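Local coordinates for RidA family protein (Psychrobacter sp. MES7-P7E, PDB 6L8P), which probably deaminates reactive enamine and imine intermediates by hydrolysis, as a trimeric member of the RidA family from a cold-adapted Antarctic bacterium, at residues Val92-Leu102 with Pro121-Leu131. The protein carries 1 engineered substitution. Residues are numbered along the deposited sequence; the frame is centred on the assembly and turned at random.
Sequences VVKFNVSLTDL and PARAAVQVAAL
Q127 reaches over the turn that follows strand 92-99: with CG anti to the backbone N (chi1 -171°) and the chain extended beyond it, its OE1 accepts a hydrogen bond from the backbone N-H of L102 (OE1 to N 2.8 Å). That bond is straight at the hydrogen (164°), though the donor sits above the amide plane. Aliphatic contact backs it, L102 CD1 lying 3.8 Å from Q127 CB, while a water bridges Q127 NE2 to the carbonyls of T100 and V128. Ahead of this contact, strands 92-99 and 122-127 run parallel, joined by six backbone hydrogen bonds, with a seventh from V128 N, just past the strand, to L99 O. At the start of the pair the P121 ring packs obliquely against both V92 and F95, its CG 3.8 Å from V92 CG1 and 3.7 Å from F95 CE2; V92 CG1 itself covers the centre of one F95 ring face. On the same side as F95, R123 lays CG against F95 CB (4.0 Å) and CD against V97 CG2, and its guanidinium turns away to N109, F112 and a bound malonate. On the other face K94 bends past A122, CD to CB 3.8 Å, to a salt bridge with E140 of a second subunit. Helix 105-115, linking the strands in a beta-alpha-beta crossover, covers V97 and R123; the malonate, probably from the crystallisation liquor, is consistent with R123 lining the anion-binding pocket between subunits of the RidA trimer.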
loop_
_atom_site.group_PDB
_atom_site.type_symbol
_atom_site.label_atom_id
_atom_site.label_comp_id
_atom_site.label_asym_id
_atom_site.label_seq_id
_atom_site.Cartn_x
_atom_site.Cartn_y
_atom_site.Cartn_z
ATOM N N VAL A 92 -2.441 -14.826 -5.603
ATOM C CA VAL A 92 -1.939 -13.577 -5.020
ATOM C C VAL A 92 -0.634 -13.195 -5.708
ATOM O O VAL A 92 0.282 -14.024 -5.825
ATOM C CB VAL A 92 -1.743 -13.722 -3.508
ATOM C CG1 VAL A 92 -1.174 -12.402 -2.913
ATOM C CG2 VAL A 92 -3.123 -14.059 -2.836
ATOM N N VAL A 93 -0.529 -11.919 -6.108
ATOM C CA VAL A 93 0.710 -11.363 -6.651
ATOM C C VAL A 93 1.393 -10.419 -5.688
ATOM O O VAL A 93 2.621 -10.247 -5.801
ATOM C CB VAL A 93 0.462 -10.665 -8.007
ATOM C CG1 VAL A 93 -0.001 -11.713 -9.069
ATOM C CG2 VAL A 93 -0.492 -9.480 -7.931
ATOM N N LYS A 94 0.662 -9.847 -4.716
ATOM C CA LYS A 94 1.307 -8.923 -3.774
ATOM C C LYS A 94 0.549 -9.000 -2.455
ATOM O O LYS A 94 -0.683 -8.951 -2.455
ATOM C CB LYS A 94 1.310 -7.472 -4.318
ATOM C CG LYS A 94 1.732 -6.376 -3.335
ATOM C CD LYS A 94 3.205 -6.421 -3.063
ATOM C CE LYS A 94 3.646 -5.317 -2.048
ATOM N NZ LYS A 94 3.205 -3.914 -2.472
ATOM N N PHE A 95 1.288 -9.153 -1.365
ATOM C CA PHE A 95 0.770 -8.992 -0.007
ATOM C C PHE A 95 1.386 -7.745 0.626
ATOM O O PHE A 95 2.584 -7.489 0.482
ATOM C CB PHE A 95 1.164 -10.187 0.878
ATOM C CG PHE A 95 0.336 -11.419 0.690
ATOM C CD1 PHE A 95 -1.057 -11.379 0.831
ATOM C CD2 PHE A 95 0.971 -12.644 0.406
ATOM C CE1 PHE A 95 -1.804 -12.548 0.698
ATOM C CE2 PHE A 95 0.234 -13.823 0.296
ATOM C CZ PHE A 95 -1.162 -13.774 0.424
ATOM N N ASN A 96 0.596 -7.017 1.418
ATOM C CA ASN A 96 1.132 -5.928 2.233
ATOM C C ASN A 96 0.829 -6.266 3.674
ATOM O O ASN A 96 -0.343 -6.389 4.051
ATOM C CB ASN A 96 0.497 -4.598 1.846
ATOM C CG ASN A 96 1.285 -3.433 2.317
ATOM O OD1 ASN A 96 0.942 -2.802 3.316
ATOM N ND2 ASN A 96 2.348 -3.117 1.597
ATOM N N VAL A 97 1.867 -6.430 4.476
ATOM C CA VAL A 97 1.713 -6.885 5.857
ATOM C C VAL A 97 1.981 -5.730 6.814
ATOM O O VAL A 97 3.033 -5.075 6.727
ATOM C CB VAL A 97 2.686 -8.019 6.168
ATOM C CG1 VAL A 97 2.511 -8.475 7.606
ATOM C CG2 VAL A 97 2.469 -9.214 5.176
ATOM N N SER A 98 1.057 -5.507 7.758
ATOM C CA SER A 98 1.254 -4.553 8.839
ATOM C C SER A 98 1.256 -5.319 10.153
ATOM O O SER A 98 0.294 -6.034 10.456
ATOM C CB SER A 98 0.144 -3.506 8.841
ATOM O OG SER A 98 0.015 -2.881 7.554
ATOM N N LEU A 99 2.342 -5.202 10.910
ATOM C CA LEU A 99 2.500 -5.845 12.215
ATOM C C LEU A 99 2.548 -4.786 13.299
ATOM O O LEU A 99 3.070 -3.696 13.072
ATOM C CB LEU A 99 3.819 -6.631 12.306
ATOM C CG LEU A 99 3.978 -7.713 11.238
ATOM C CD1 LEU A 99 5.351 -8.326 11.414
ATOM C CD2 LEU A 99 2.935 -8.740 11.491
ATOM N N THR A 100 2.086 -5.128 14.525
ATOM C CA THR A 100 2.367 -4.199 15.619
ATOM C C THR A 100 3.678 -4.526 16.337
ATOM O O THR A 100 4.147 -3.713 17.159
ATOM C CB THR A 100 1.195 -4.150 16.613
ATOM O OG1 THR A 100 0.832 -5.485 16.979
ATOM C CG2 THR A 100 -0.041 -3.477 16.000
ATOM N N ASP A 101 4.306 -5.666 16.034
ATOM C CA ASP A 101 5.585 -6.017 16.674
ATOM C C ASP A 101 6.421 -6.837 15.706
ATOM O O ASP A 101 6.058 -7.972 15.405
ATOM C CB ASP A 101 5.321 -6.823 17.947
ATOM C CG ASP A 101 6.573 -7.017 18.780
ATOM O OD1 ASP A 101 7.695 -6.703 18.296
ATOM O OD2 ASP A 101 6.424 -7.465 19.953
ATOM N N LEU A 102 7.526 -6.269 15.208
ATOM C CA LEU A 102 8.356 -7.036 14.275
ATOM C C LEU A 102 9.057 -8.212 14.941
ATOM O O LEU A 102 9.635 -9.035 14.221
ATOM C CB LEU A 102 9.379 -6.103 13.588
ATOM C CG LEU A 102 8.846 -5.548 12.266
ATOM C CD1 LEU A 102 9.698 -4.334 11.839
ATOM C CD2 LEU A 102 8.808 -6.582 11.154
ATOM N N PRO A 121 4.303 -14.626 -3.518
ATOM C CA PRO A 121 3.993 -13.271 -4.004
ATOM C C PRO A 121 5.084 -12.285 -3.606
ATOM O O PRO A 121 5.892 -12.521 -2.696
ATOM C CB PRO A 121 2.674 -12.920 -3.290
ATOM C CG PRO A 121 2.081 -14.269 -2.907
ATOM C CD PRO A 121 3.283 -15.127 -2.573
ATOM N N ALA A 122 5.026 -11.126 -4.268
ATOM C CA ALA A 122 5.741 -9.959 -3.792
ATOM C C ALA A 122 5.143 -9.555 -2.448
ATOM O O ALA A 122 3.997 -9.886 -2.120
ATOM C CB ALA A 122 5.615 -8.829 -4.817
ATOM N N ARG A 123 5.927 -8.848 -1.661
ATOM C CA ARG A 123 5.485 -8.492 -0.309
ATOM C C ARG A 123 6.123 -7.189 0.142
ATOM O O ARG A 123 7.246 -6.858 -0.247
ATOM C CB ARG A 123 5.842 -9.589 0.701
ATOM C CG ARG A 123 4.957 -9.586 1.976
ATOM C CD ARG A 123 5.328 -10.803 2.859
ATOM N NE ARG A 123 6.604 -10.598 3.555
ATOM C CZ ARG A 123 7.126 -11.475 4.412
ATOM N NH1 ARG A 123 6.459 -12.623 4.657
ATOM N NH2 ARG A 123 8.271 -11.213 5.014
ATOM N N ALA A 124 5.431 -6.504 1.054
ATOM C CA ALA A 124 6.063 -5.518 1.909
ATOM C C ALA A 124 5.638 -5.792 3.343
ATOM O O ALA A 124 4.582 -6.402 3.592
ATOM C CB ALA A 124 5.670 -4.120 1.499
ATOM N N ALA A 125 6.451 -5.345 4.296
ATOM C CA ALA A 125 6.132 -5.604 5.702
ATOM C C ALA A 125 6.675 -4.453 6.525
ATOM O O ALA A 125 7.841 -4.059 6.380
ATOM C CB ALA A 125 6.711 -6.956 6.194
ATOM N N VAL A 126 5.846 -3.921 7.423
ATOM C CA VAL A 126 6.290 -2.835 8.292
ATOM C C VAL A 126 5.674 -3.049 9.660
ATOM O O VAL A 126 4.678 -3.770 9.809
ATOM C CB VAL A 126 5.860 -1.445 7.777
ATOM C CG1 VAL A 126 6.368 -1.195 6.337
ATOM C CG2 VAL A 126 4.332 -1.305 7.828
ATOM N N GLN A 127 6.277 -2.414 10.678
ATOM C CA GLN A 127 5.643 -2.351 12.001
ATOM C C GLN A 127 4.903 -1.016 12.095
ATOM O O GLN A 127 5.533 0.051 12.000
ATOM C CB GLN A 127 6.669 -2.457 13.122
ATOM C CG GLN A 127 6.013 -2.616 14.506
ATOM C CD GLN A 127 7.079 -2.665 15.589
ATOM O OE1 GLN A 127 8.007 -3.482 15.510
ATOM N NE2 GLN A 127 6.973 -1.783 16.585
ATOM N N VAL A 128 3.580 -1.083 12.264
ATOM C CA VAL A 128 2.755 0.120 12.427
ATOM C C VAL A 128 2.592 0.401 13.914
ATOM O O VAL A 128 3.020 -0.384 14.768
ATOM C CB VAL A 128 1.391 -0.051 11.729
ATOM C CG1 VAL A 128 1.607 -0.198 10.188
ATOM C CG2 VAL A 128 0.627 -1.260 12.291
ATOM N N ALA A 129 2.000 1.562 14.245
ATOM C CA ALA A 129 1.786 1.902 15.640
ATOM C C ALA A 129 0.633 1.109 16.260
ATOM O O ALA A 129 0.682 0.737 17.438
ATOM C CB ALA A 129 1.529 3.407 15.770
ATOM N N ALA A 130 -0.411 0.844 15.488
ATOM C CA ALA A 130 -1.583 0.139 16.004
ATOM C C ALA A 130 -2.449 -0.255 14.814
ATOM O O ALA A 130 -2.297 0.277 13.698
ATOM C CB ALA A 130 -2.405 1.005 16.973
ATOM N N LEU A 131 -3.375 -1.174 15.069
ATOM C CA LEU A 131 -4.304 -1.677 14.064
ATOM C C LEU A 131 -5.729 -1.626 14.576
ATOM O O LEU A 131 -5.964 -1.615 15.787
ATOM C CB LEU A 131 -3.959 -3.132 13.671
ATOM C CG LEU A 131 -2.647 -3.256 12.919
ATOM C CD1 LEU A 131 -2.219 -4.759 12.833
ATOM C CD2 LEU A 131 -2.728 -2.613 11.510
HETATM O O HOH W 1 4.349 -0.577 17.194
#